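Local coordinates for protein CDP-glucose-4,6-dehydratase (Yersinia pseudotuberculosis, PDB 1RKX) that catalyses, as an NAD-dependent member of the short-chain dehydrogenase/reductase family, the dehydration of CDP-D-glucose to CDP-4-keto-6-deoxy-D-glucose, at residues C[78-83]-C[119-124]; C[193-198]-C[229-234]; C[235-240]-C[317-322]. All coordinates share one frame; numbering follows the deposited sequence.

Overall arrangement
Contact 1 stands apart from the other two. Its centre lies about 22 Å from the centre of the chain, away from the cofactor site, and is about 32 Å from that of contact 2 and about 29 Å from that of contact 3. There the ends of two helices meet before strands of the dinucleotide-binding sheet. Contacts 2 and 3 adjoin, centres about 9 Å apart, because strand 229-234 runs straight into helix 236-251; I197 O of contact 2 lies 2.7 Å from V235 N of contact 3, a probable hydrogen bond. Contact 2 touches the nicotinamide end of NAD directly, whereas the side chain of E237 in contact 3 is about 11 Å from the cofactor.

Contact 1 of 3, residues C[78-83]-C[119-124]; sequences EFQPEI and RHVGGV
The carboxamide of Q80 is the flat group that reaches V121: CG1 of V121 comes within 3.6 Å of NE2 of Q80. The same NE2 is hydrogen-bonded to R77 O, which holds the amide in place, and a water donates to both Q80 OE1 (2.6 Å) and V121 O (2.9 Å). Just before V121 in the helix, H120 CE1 lies over one face of the R119 guanidinium, toward its rim, and R119 NH2 makes a salt bridge to E116. In fold terms this is the edge of a Rossmann domain. Helices 69-79 and 100-121 end side by side, each followed by a positive-phi residue, Q80 and G122, and the chain turns from them into the neighbouring parallel strands 83-86 and 126-130. A second water joins the two backbones directly, donating to P81 O (2.6 Å) and G122 O (2.9 Å). Next to this water V124 packs on P81. V124 has CG1 anti to its own N (chi1 -180°), which leaves CG2 beside that N, 3.5 Å from P81 O and in apolar contact with P81 CG at 4.2 Å. The carboxylate of E82 leads away from V124, to Y250 OH and to R11 N.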
loop_
_atom_site.group_PDB
_atom_site.type_symbol
_atom_site.label_atom_id
_atom_site.label_comp_id
_atom_site.label_asym_id
_atom_site.label_seq_id
_atom_site.Cartn_x
_atom_site.Cartn_y
_atom_site.Cartn_z
ATOM N N GLU C 78 -33.160 -26.839 12.285
ATOM C CA GLU C 78 -33.693 -28.193 12.206
ATOM C C GLU C 78 -32.566 -29.210 12.045
ATOM O O GLU C 78 -32.601 -30.289 12.632
ATOM C CB GLU C 78 -34.659 -28.290 11.016
ATOM C CG GLU C 78 -35.282 -29.664 10.767
ATOM C CD GLU C 78 -34.309 -30.675 10.176
ATOM O OE1 GLU C 78 -33.650 -30.360 9.161
ATOM O OE2 GLU C 78 -34.213 -31.793 10.723
ATOM N N PHE C 79 -31.556 -28.846 11.262
ATOM C CA PHE C 79 -30.432 -29.730 10.982
ATOM C C PHE C 79 -29.296 -29.762 12.012
ATOM O O PHE C 79 -28.653 -30.799 12.182
ATOM C CB PHE C 79 -29.863 -29.389 9.601
ATOM C CG PHE C 79 -28.805 -30.344 9.124
ATOM C CD1 PHE C 79 -29.107 -31.683 8.908
ATOM C CD2 PHE C 79 -27.505 -29.903 8.890
ATOM C CE1 PHE C 79 -28.130 -32.574 8.463
ATOM C CE2 PHE C 79 -26.518 -30.786 8.445
ATOM C CZ PHE C 79 -26.833 -32.124 8.230
ATOM N N GLN C 80 -29.042 -28.644 12.687
ATOM C CA GLN C 80 -27.967 -28.572 13.682
ATOM C C GLN C 80 -26.614 -28.968 13.080
ATOM O O GLN C 80 -25.952 -29.891 13.559
ATOM C CB GLN C 80 -28.279 -29.490 14.869
ATOM C CG GLN C 80 -29.566 -29.149 15.612
ATOM C CD GLN C 80 -29.454 -27.882 16.431
ATOM O OE1 GLN C 80 -28.613 -27.780 17.321
ATOM N NE2 GLN C 80 -30.309 -26.905 16.135
ATOM N N PRO C 81 -26.178 -28.271 12.022
ATOM C CA PRO C 81 -24.892 -28.602 11.397
ATOM C C PRO C 81 -23.687 -28.203 12.245
ATOM O O PRO C 81 -23.766 -27.284 13.057
ATOM C CB PRO C 81 -24.945 -27.815 10.091
ATOM C CG PRO C 81 -25.639 -26.556 10.526
ATOM C CD PRO C 81 -26.796 -27.108 11.362
ATOM N N GLU C 82 -22.572 -28.904 12.049
ATOM C CA GLU C 82 -21.335 -28.602 12.764
ATOM C C GLU C 82 -20.435 -27.876 11.771
ATOM O O GLU C 82 -19.514 -27.156 12.152
ATOM C CB GLU C 82 -20.609 -29.877 13.181
ATOM C CG GLU C 82 -21.428 -30.906 13.910
ATOM C CD GLU C 82 -20.659 -32.206 14.037
ATOM O OE1 GLU C 82 -19.624 -32.208 14.742
ATOM O OE2 GLU C 82 -21.079 -33.209 13.413
ATOM N N ILE C 83 -20.703 -28.101 10.491
ATOM C CA ILE C 83 -19.926 -27.492 9.422
ATOM C C ILE C 83 -20.857 -26.943 8.348
ATOM O O ILE C 83 -21.816 -27.607 7.939
ATOM C CB ILE C 83 -18.970 -28.520 8.778
ATOM C CG1 ILE C 83 -18.034 -29.100 9.842
ATOM C CG2 ILE C 83 -18.148 -27.852 7.675
ATOM C CD1 ILE C 83 -17.153 -30.237 9.339
ATOM N N ARG C 119 -25.320 -17.729 13.921
ATOM C CA ARG C 119 -25.118 -17.018 15.173
ATOM C C ARG C 119 -26.137 -17.437 16.236
ATOM O O ARG C 119 -25.786 -17.687 17.390
ATOM C CB ARG C 119 -25.224 -15.512 14.910
ATOM C CG ARG C 119 -24.981 -14.620 16.107
ATOM C CD ARG C 119 -24.760 -13.182 15.657
ATOM N NE ARG C 119 -25.987 -12.419 15.439
ATOM C CZ ARG C 119 -26.623 -11.752 16.396
ATOM N NH1 ARG C 119 -26.147 -11.760 17.637
ATOM N NH2 ARG C 119 -27.718 -11.056 16.112
ATOM N N HIS C 120 -27.400 -17.532 15.838
ATOM C CA HIS C 120 -28.459 -17.890 16.776
ATOM C C HIS C 120 -28.644 -19.377 17.051
ATOM O O HIS C 120 -28.942 -19.765 18.180
ATOM C CB HIS C 120 -29.778 -17.273 16.314
ATOM C CG HIS C 120 -29.770 -15.777 16.336
ATOM N ND1 HIS C 120 -29.477 -15.054 17.473
ATOM C CD2 HIS C 120 -29.986 -14.866 15.357
ATOM C CE1 HIS C 120 -29.512 -13.763 17.192
ATOM N NE2 HIS C 120 -29.819 -13.623 15.915
ATOM N N VAL C 121 -28.470 -20.212 16.034
ATOM C CA VAL C 121 -28.627 -21.651 16.214
ATOM C C VAL C 121 -27.535 -22.217 17.116
ATOM O O VAL C 121 -27.802 -23.056 17.979
ATOM C CB VAL C 121 -28.604 -22.385 14.855
ATOM C CG1 VAL C 121 -28.609 -23.897 15.068
ATOM C CG2 VAL C 121 -29.813 -21.974 14.029
ATOM N N GLY C 122 -26.306 -21.750 16.915
ATOM C CA GLY C 122 -25.190 -22.217 17.720
ATOM C C GLY C 122 -24.725 -23.614 17.346
ATOM O O GLY C 122 -25.368 -24.303 16.556
ATOM N N GLY C 123 -23.592 -24.029 17.908
ATOM C CA GLY C 123 -23.075 -25.357 17.635
ATOM C C GLY C 123 -22.263 -25.518 16.361
ATOM O O GLY C 123 -21.618 -26.548 16.164
ATOM N N VAL C 124 -22.294 -24.522 15.481
ATOM C CA VAL C 124 -21.526 -24.620 14.246
ATOM C C VAL C 124 -20.052 -24.381 14.566
ATOM O O VAL C 124 -19.684 -23.347 15.130
ATOM C CB VAL C 124 -22.010 -23.600 13.202
ATOM C CG1 VAL C 124 -21.188 -23.738 11.930
ATOM C CG2 VAL C 124 -23.495 -23.830 12.899
HETATM O O HOH W 1 -28.098 -25.776 18.925
HETATM O O HOH W 2 -25.560 -26.583 14.831
#

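Contact 2 of 3, residues C[193-198]-C[229-234]; sequences AGNVIG and IRPWQH. With NAD (nicotinamide-adenine-dinucleotide), chain G.
A short parallel strand pair beside the nicotinamide pocket makes this contact: 196-197 runs alongside the end of strand 229-234, where residues 193-196 line the cofactor pocket. Q233 N donates to N195 O at 3.1 Å, and I197 N donates to Q233 O at 2.9 Å, so Q233 is gripped through both its N and its O. The neighbouring V196 N points the other way, to O7N of the NAD carboxamide (3.1 Å, 167°). V196 CB and CG2 lie against the same carboxamide, while A193 O and G194 CA approach C5N and C4N of the nicotinamide ring.

N195 takes a left-handed backbone conformation at the start of the pair. Its side chain lies against P231, the centre of an inverse gamma turn, and its CB is 3.8 Å from W232 CE3. I197 holds CG1 between its N and carbonyl carbon (chi1 54°), which turns CG2 to W232 CE3 at 3.5 Å; the two side chains cross at about a right angle. At the far end I197 O lies over one face of the H234 ring, toward its rim, and H234 CA makes a CA-H...O contact with it at 3.2 Å. ND1 of H234 accepts from L236 N and its NE2 is hydrogen-bonded to E349 OE2, fixing the ring. Placing a backbone N-H on the nicotinamide amide just past the sixth strand is a feature of the Rossmann-type short-chain dehydrogenase/reductase cofactor site.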
loop_
_atom_site.group_PDB
_atom_site.type_symbol
_atom_site.label_atom_id
_atom_site.label_comp_id
_atom_site.label_asym_id
_atom_site.label_seq_id
_atom_site.Cartn_x
_atom_site.Cartn_y
_atom_site.Cartn_z
ATOM N N ALA C 193 -11.852 -18.211 -5.187
ATOM C CA ALA C 193 -11.382 -19.001 -6.318
ATOM C C ALA C 193 -12.242 -18.716 -7.541
ATOM O O ALA C 193 -13.382 -18.268 -7.414
ATOM C CB ALA C 193 -11.447 -20.489 -5.971
ATOM N N GLY C 194 -11.704 -18.980 -8.726
ATOM C CA GLY C 194 -12.470 -18.740 -9.933
ATOM C C GLY C 194 -12.039 -19.625 -11.086
ATOM O O GLY C 194 -11.196 -20.510 -10.919
ATOM N N ASN C 195 -12.631 -19.396 -12.253
ATOM C CA ASN C 195 -12.287 -20.155 -13.457
ATOM C C ASN C 195 -12.363 -21.663 -13.233
ATOM O O ASN C 195 -11.467 -22.410 -13.632
ATOM C CB ASN C 195 -10.874 -19.787 -13.899
ATOM C CG ASN C 195 -10.596 -18.304 -13.768
ATOM O OD1 ASN C 195 -11.181 -17.482 -14.476
ATOM N ND2 ASN C 195 -9.708 -17.952 -12.846
ATOM N N VAL C 196 -13.437 -22.107 -12.599
ATOM C CA VAL C 196 -13.610 -23.519 -12.309
ATOM C C VAL C 196 -14.241 -24.254 -13.483
ATOM O O VAL C 196 -15.248 -23.808 -14.043
ATOM C CB VAL C 196 -14.488 -23.700 -11.057
ATOM C CG1 VAL C 196 -14.655 -25.160 -10.752
ATOM C CG2 VAL C 196 -13.853 -22.981 -9.877
ATOM N N ILE C 197 -13.637 -25.375 -13.867
ATOM C CA ILE C 197 -14.150 -26.174 -14.968
ATOM C C ILE C 197 -14.235 -27.645 -14.569
ATOM O O ILE C 197 -13.559 -28.095 -13.643
ATOM C CB ILE C 197 -13.268 -26.036 -16.234
ATOM C CG1 ILE C 197 -11.809 -26.362 -15.896
ATOM C CG2 ILE C 197 -13.412 -24.626 -16.816
ATOM C CD1 ILE C 197 -10.877 -26.364 -17.101
ATOM N N GLY C 198 -15.081 -28.389 -15.268
ATOM C CA GLY C 198 -15.239 -29.794 -14.966
ATOM C C GLY C 198 -16.453 -30.392 -15.648
ATOM O O GLY C 198 -17.256 -29.686 -16.257
ATOM N N ILE C 229 -6.356 -15.786 -21.800
ATOM C CA ILE C 229 -5.794 -16.645 -20.764
ATOM C C ILE C 229 -6.549 -16.473 -19.454
ATOM O O ILE C 229 -6.891 -15.356 -19.058
ATOM C CB ILE C 229 -4.307 -16.317 -20.513
ATOM C CG1 ILE C 229 -3.485 -16.642 -21.757
ATOM C CG2 ILE C 229 -3.792 -17.103 -19.313
ATOM C CD1 ILE C 229 -2.029 -16.242 -21.643
ATOM N N ARG C 230 -6.806 -17.591 -18.788
ATOM C CA ARG C 230 -7.508 -17.588 -17.513
ATOM C C ARG C 230 -6.909 -18.726 -16.690
ATOM O O ARG C 230 -6.562 -19.775 -17.236
ATOM C CB ARG C 230 -9.003 -17.842 -17.732
ATOM C CG ARG C 230 -9.712 -16.820 -18.622
ATOM C CD ARG C 230 -10.066 -15.557 -17.854
ATOM N NE ARG C 230 -10.789 -14.588 -18.681
ATOM C CZ ARG C 230 -10.221 -13.796 -19.589
ATOM N NH1 ARG C 230 -8.911 -13.842 -19.799
ATOM N NH2 ARG C 230 -10.971 -12.954 -20.289
ATOM N N PRO C 231 -6.743 -18.522 -15.375
ATOM C CA PRO C 231 -6.177 -19.594 -14.554
ATOM C C PRO C 231 -7.194 -20.712 -14.324
ATOM O O PRO C 231 -7.727 -20.871 -13.228
ATOM C CB PRO C 231 -5.779 -18.871 -13.269
ATOM C CG PRO C 231 -6.766 -17.760 -13.181
ATOM C CD PRO C 231 -6.868 -17.272 -14.604
ATOM N N TRP C 232 -7.457 -21.483 -15.375
ATOM C CA TRP C 232 -8.410 -22.584 -15.300
ATOM C C TRP C 232 -7.974 -23.658 -14.306
ATOM O O TRP C 232 -6.786 -23.944 -14.159
ATOM C CB TRP C 232 -8.591 -23.228 -16.679
ATOM C CG TRP C 232 -9.034 -22.274 -17.742
ATOM C CD1 TRP C 232 -8.294 -21.815 -18.795
ATOM C CD2 TRP C 232 -10.317 -21.651 -17.850
ATOM N NE1 TRP C 232 -9.040 -20.945 -19.553
ATOM C CE2 TRP C 232 -10.286 -20.826 -18.995
ATOM C CE3 TRP C 232 -11.492 -21.710 -17.087
ATOM C CZ2 TRP C 232 -11.387 -20.062 -19.398
ATOM C CZ3 TRP C 232 -12.591 -20.951 -17.488
ATOM C CH2 TRP C 232 -12.528 -20.137 -18.636
ATOM N N GLN C 233 -8.946 -24.252 -13.628
ATOM C CA GLN C 233 -8.670 -25.316 -12.668
ATOM C C GLN C 233 -9.871 -26.246 -12.571
ATOM O O GLN C 233 -11.023 -25.807 -12.651
ATOM C CB GLN C 233 -8.357 -24.736 -11.289
ATOM C CG GLN C 233 -9.444 -23.826 -10.731
ATOM C CD GLN C 233 -9.067 -23.206 -9.402
ATOM O OE1 GLN C 233 -9.671 -22.217 -8.970
ATOM N NE2 GLN C 233 -8.071 -23.788 -8.737
ATOM N N HIS C 234 -9.602 -27.536 -12.408
ATOM C CA HIS C 234 -10.678 -28.504 -12.290
ATOM C C HIS C 234 -11.422 -28.174 -11.002
ATOM O O HIS C 234 -10.811 -27.787 -9.999
ATOM C CB HIS C 234 -10.111 -29.924 -12.244
ATOM C CG HIS C 234 -11.151 -30.994 -12.356
ATOM N ND1 HIS C 234 -11.959 -31.363 -11.301
ATOM C CD2 HIS C 234 -11.527 -31.764 -13.404
ATOM C CE1 HIS C 234 -12.786 -32.316 -11.694
ATOM N NE2 HIS C 234 -12.545 -32.577 -12.966
HETATM P PA NAD G . -24.145 -22.509 -10.121
HETATM O O1A NAD G . -25.044 -21.529 -10.768
HETATM O O2A NAD G . -23.998 -23.833 -10.783
HETATM O O5B NAD G . -24.594 -22.770 -8.599
HETATM C C5B NAD G . -25.220 -21.693 -7.861
HETATM C C4B NAD G . -26.077 -22.241 -6.718
HETATM O O4B NAD G . -26.622 -21.036 -6.133
HETATM C C3B NAD G . -27.272 -23.047 -7.205
HETATM O O3B NAD G . -27.299 -24.267 -6.437
HETATM C C2B NAD G . -28.437 -22.111 -6.943
HETATM O O2B NAD G . -29.702 -22.802 -6.745
HETATM C C1B NAD G . -27.939 -21.333 -5.752
HETATM N N9A NAD G . -28.664 -20.088 -5.555
HETATM C C8A NAD G . -28.610 -18.952 -6.320
HETATM N N7A NAD G . -29.408 -17.980 -5.884
HETATM C C5A NAD G . -30.014 -18.525 -4.769
HETATM C C6A NAD G . -30.967 -17.998 -3.869
HETATM N N6A NAD G . -31.504 -16.797 -3.918
HETATM N N1A NAD G . -31.381 -18.806 -2.843
HETATM C C2A NAD G . -30.843 -20.067 -2.765
HETATM N N3A NAD G . -29.958 -20.659 -3.538
HETATM C C4A NAD G . -29.571 -19.826 -4.543
HETATM O O3 NAD G . -22.750 -21.838 -9.931
HETATM P PN NAD G . -21.351 -22.422 -9.315
HETATM O O1N NAD G . -20.413 -22.378 -10.440
HETATM O O2N NAD G . -21.602 -23.794 -8.807
HETATM O O5D NAD G . -20.964 -21.332 -8.234
HETATM C C5D NAD G . -20.894 -21.764 -6.870
HETATM C C4D NAD G . -20.432 -20.621 -5.989
HETATM O O4D NAD G . -19.056 -20.349 -6.417
HETATM C C3D NAD G . -21.139 -19.269 -6.101
HETATM O O3D NAD G . -21.043 -18.606 -4.824
HETATM C C2D NAD G . -20.303 -18.557 -7.155
HETATM O O2D NAD G . -20.487 -17.134 -7.067
HETATM C C1D NAD G . -18.916 -18.990 -6.761
HETATM N N1N NAD G . -17.956 -18.825 -7.847
HETATM C C2N NAD G . -17.896 -19.700 -8.946
HETATM C C3N NAD G . -16.840 -19.549 -9.995
HETATM C C7N NAD G . -16.812 -20.541 -11.085
HETATM O O7N NAD G . -15.915 -20.412 -11.933
HETATM N N7N NAD G . -17.695 -21.555 -11.193
HETATM C C4N NAD G . -15.927 -18.344 -9.937
HETATM C C5N NAD G . -16.146 -17.503 -8.720
HETATM C C6N NAD G . -17.048 -17.725 -7.787
#

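Contact 3 of 3, residues C[235-240]-C[317-322]; sequences VLEPLS and HPRWNL
Both carboxylate oxygens of E237 take backbone N-H groups from the loop 317-322. R319 N donates to OE1 at 2.8 Å (161°), on the syn lone pair, and W320 N donates to OE2 at 2.8 Å, on the syn side but 27° out of the carboxylate plane. Two successive peptide N-H groups thus fix the rotation of the carboxylate, and Y353 OH adds a further hydrogen bond at OE1. The N-H donors would tend to stabilise a negative charge here, whereas W320 O, 3.1 Å from E237 OE2 and not hydrogen-bonded to it, would oppose one. The side chain gets there by folding: with CG beside the backbone N, the turn about CB-CG (chi2 -89°) swings the carboxylate over to the loop, where OE1 also comes 3.3 Å from P318 CA.

A water links the helix, the loop and the R319 side chain. It donates to H317 O at 2.9 Å and to S240 OG at 3.2 Å, and accepts from R319 NE, lying at the edge of the guanidinium in its plane. S240 OG in turn donates to E237 O (2.6 Å), tying the water to the helix backbone. The extended R319 side chain carries its NH1 on to Y353 O.

Outward, the packing is lighter. L236 CD1 meets W320 CH2 at 4.4 Å, and the W320 indole is held largely by others: Y328 stacks on it, H234 meets it edge-to-face, and NE1 bonds to T356. Directly after W320, N321 is the N-cap of helix 322-338, with its side chain bonded to T324 N. A buried helix carboxylate receiving the N-H groups of a loop joins helix 236-251, which leads into the last strand of the Rossmann sheet, to the C-terminal region of this extended short-chain dehydrogenase/reductase fold.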
loop_
_atom_site.group_PDB
_atom_site.type_symbol
_atom_site.label_atom_id
_atom_site.label_comp_id
_atom_site.label_asym_id
_atom_site.label_seq_id
_atom_site.Cartn_x
_atom_site.Cartn_y
_atom_site.Cartn_z
ATOM N N VAL C 235 -12.741 -28.327 -11.037
ATOM C CA VAL C 235 -13.583 -28.022 -9.890
ATOM C C VAL C 235 -13.133 -28.690 -8.588
ATOM O O VAL C 235 -13.302 -28.129 -7.509
ATOM C CB VAL C 235 -15.066 -28.385 -10.190
ATOM C CG1 VAL C 235 -15.198 -29.870 -10.514
ATOM C CG2 VAL C 235 -15.947 -27.997 -9.006
ATOM N N LEU C 236 -12.547 -29.878 -8.678
ATOM C CA LEU C 236 -12.104 -30.558 -7.467
ATOM C C LEU C 236 -10.891 -29.901 -6.792
ATOM O O LEU C 236 -10.652 -30.117 -5.606
ATOM C CB LEU C 236 -11.802 -32.028 -7.772
ATOM C CG LEU C 236 -12.991 -32.848 -8.287
ATOM C CD1 LEU C 236 -12.544 -34.275 -8.577
ATOM C CD2 LEU C 236 -14.123 -32.836 -7.252
ATOM N N GLU C 237 -10.136 -29.096 -7.536
ATOM C CA GLU C 237 -8.959 -28.432 -6.974
ATOM C C GLU C 237 -9.339 -27.454 -5.853
ATOM O O GLU C 237 -8.885 -27.604 -4.722
ATOM C CB GLU C 237 -8.177 -27.721 -8.084
ATOM C CG GLU C 237 -7.733 -28.663 -9.216
ATOM C CD GLU C 237 -6.367 -29.306 -8.988
ATOM O OE1 GLU C 237 -6.065 -29.737 -7.850
ATOM O OE2 GLU C 237 -5.590 -29.396 -9.963
ATOM N N PRO C 238 -10.162 -26.433 -6.148
ATOM C CA PRO C 238 -10.502 -25.535 -5.043
ATOM C C PRO C 238 -11.316 -26.250 -3.966
ATOM O O PRO C 238 -11.159 -25.970 -2.779
ATOM C CB PRO C 238 -11.287 -24.414 -5.726
ATOM C CG PRO C 238 -11.879 -25.091 -6.938
ATOM C CD PRO C 238 -10.720 -25.936 -7.417
ATOM N N LEU C 239 -12.177 -27.178 -4.378
ATOM C CA LEU C 239 -12.993 -27.908 -3.412
ATOM C C LEU C 239 -12.113 -28.666 -2.417
ATOM O O LEU C 239 -12.432 -28.741 -1.229
ATOM C CB LEU C 239 -13.947 -28.871 -4.129
ATOM C CG LEU C 239 -15.337 -28.304 -4.457
ATOM C CD1 LEU C 239 -15.208 -26.991 -5.213
ATOM C CD2 LEU C 239 -16.133 -29.322 -5.259
ATOM N N SER C 240 -11.000 -29.223 -2.890
ATOM C CA SER C 240 -10.109 -29.939 -1.982
ATOM C C SER C 240 -9.592 -28.941 -0.956
ATOM O O SER C 240 -9.422 -29.275 0.213
ATOM C CB SER C 240 -8.943 -30.590 -2.740
ATOM O OG SER C 240 -8.089 -29.635 -3.352
ATOM N N HIS C 317 -2.198 -27.804 -2.130
ATOM C CA HIS C 317 -1.501 -27.803 -3.410
ATOM C C HIS C 317 -2.366 -28.435 -4.502
ATOM O O HIS C 317 -3.001 -29.470 -4.280
ATOM C CB HIS C 317 -0.191 -28.584 -3.291
ATOM C CG HIS C 317 -0.383 -30.026 -2.937
ATOM N ND1 HIS C 317 -0.969 -30.431 -1.757
ATOM C CD2 HIS C 317 -0.090 -31.160 -3.619
ATOM C CE1 HIS C 317 -1.030 -31.750 -1.727
ATOM N NE2 HIS C 317 -0.504 -32.217 -2.844
ATOM N N PRO C 318 -2.419 -27.810 -5.692
ATOM C CA PRO C 318 -3.222 -28.377 -6.777
ATOM C C PRO C 318 -2.631 -29.729 -7.174
ATOM O O PRO C 318 -1.454 -29.989 -6.921
ATOM C CB PRO C 318 -3.111 -27.324 -7.878
ATOM C CG PRO C 318 -1.796 -26.666 -7.604
ATOM C CD PRO C 318 -1.798 -26.541 -6.103
ATOM N N ARG C 319 -3.435 -30.580 -7.799
ATOM C CA ARG C 319 -2.974 -31.913 -8.166
ATOM C C ARG C 319 -2.941 -32.215 -9.654
ATOM O O ARG C 319 -2.175 -33.075 -10.089
ATOM C CB ARG C 319 -3.845 -32.967 -7.473
ATOM C CG ARG C 319 -3.999 -32.755 -5.988
ATOM C CD ARG C 319 -4.796 -33.875 -5.345
ATOM N NE ARG C 319 -5.049 -33.576 -3.942
ATOM C CZ ARG C 319 -5.456 -34.464 -3.044
ATOM N NH1 ARG C 319 -5.661 -35.729 -3.399
ATOM N NH2 ARG C 319 -5.654 -34.083 -1.790
ATOM N N TRP C 320 -3.764 -31.521 -10.436
ATOM C CA TRP C 320 -3.812 -31.764 -11.876
ATOM C C TRP C 320 -3.440 -30.568 -12.745
ATOM O O TRP C 320 -3.938 -29.461 -12.536
ATOM C CB TRP C 320 -5.211 -32.220 -12.302
ATOM C CG TRP C 320 -5.690 -33.502 -11.692
ATOM C CD1 TRP C 320 -4.933 -34.469 -11.086
ATOM C CD2 TRP C 320 -7.039 -33.980 -11.677
ATOM N NE1 TRP C 320 -5.731 -35.522 -10.697
ATOM C CE2 TRP C 320 -7.029 -35.247 -11.049
ATOM C CE3 TRP C 320 -8.260 -33.463 -12.137
ATOM C CZ2 TRP C 320 -8.195 -36.006 -10.870
ATOM C CZ3 TRP C 320 -9.418 -34.217 -11.959
ATOM C CH2 TRP C 320 -9.373 -35.476 -11.330
ATOM N N ASN C 321 -2.571 -30.791 -13.727
ATOM C CA ASN C 321 -2.205 -29.714 -14.633
ATOM C C ASN C 321 -3.432 -29.558 -15.523
ATOM O O ASN C 321 -4.372 -30.348 -15.418
ATOM C CB ASN C 321 -0.974 -30.084 -15.466
ATOM C CG ASN C 321 -1.157 -31.371 -16.241
ATOM O OD1 ASN C 321 -2.085 -31.506 -17.034
ATOM N ND2 ASN C 321 -0.263 -32.326 -16.017
ATOM N N LEU C 322 -3.437 -28.562 -16.399
ATOM C CA LEU C 322 -4.601 -28.352 -17.247
ATOM C C LEU C 322 -4.882 -29.528 -18.180
ATOM O O LEU C 322 -6.024 -29.973 -18.285
ATOM C CB LEU C 322 -4.458 -27.062 -18.057
ATOM C CG LEU C 322 -5.762 -26.611 -18.726
ATOM C CD1 LEU C 322 -6.874 -26.541 -17.684
ATOM C CD2 LEU C 322 -5.569 -25.262 -19.400
HETATM O O HOH W 3 -5.164 -30.830 -2.996
#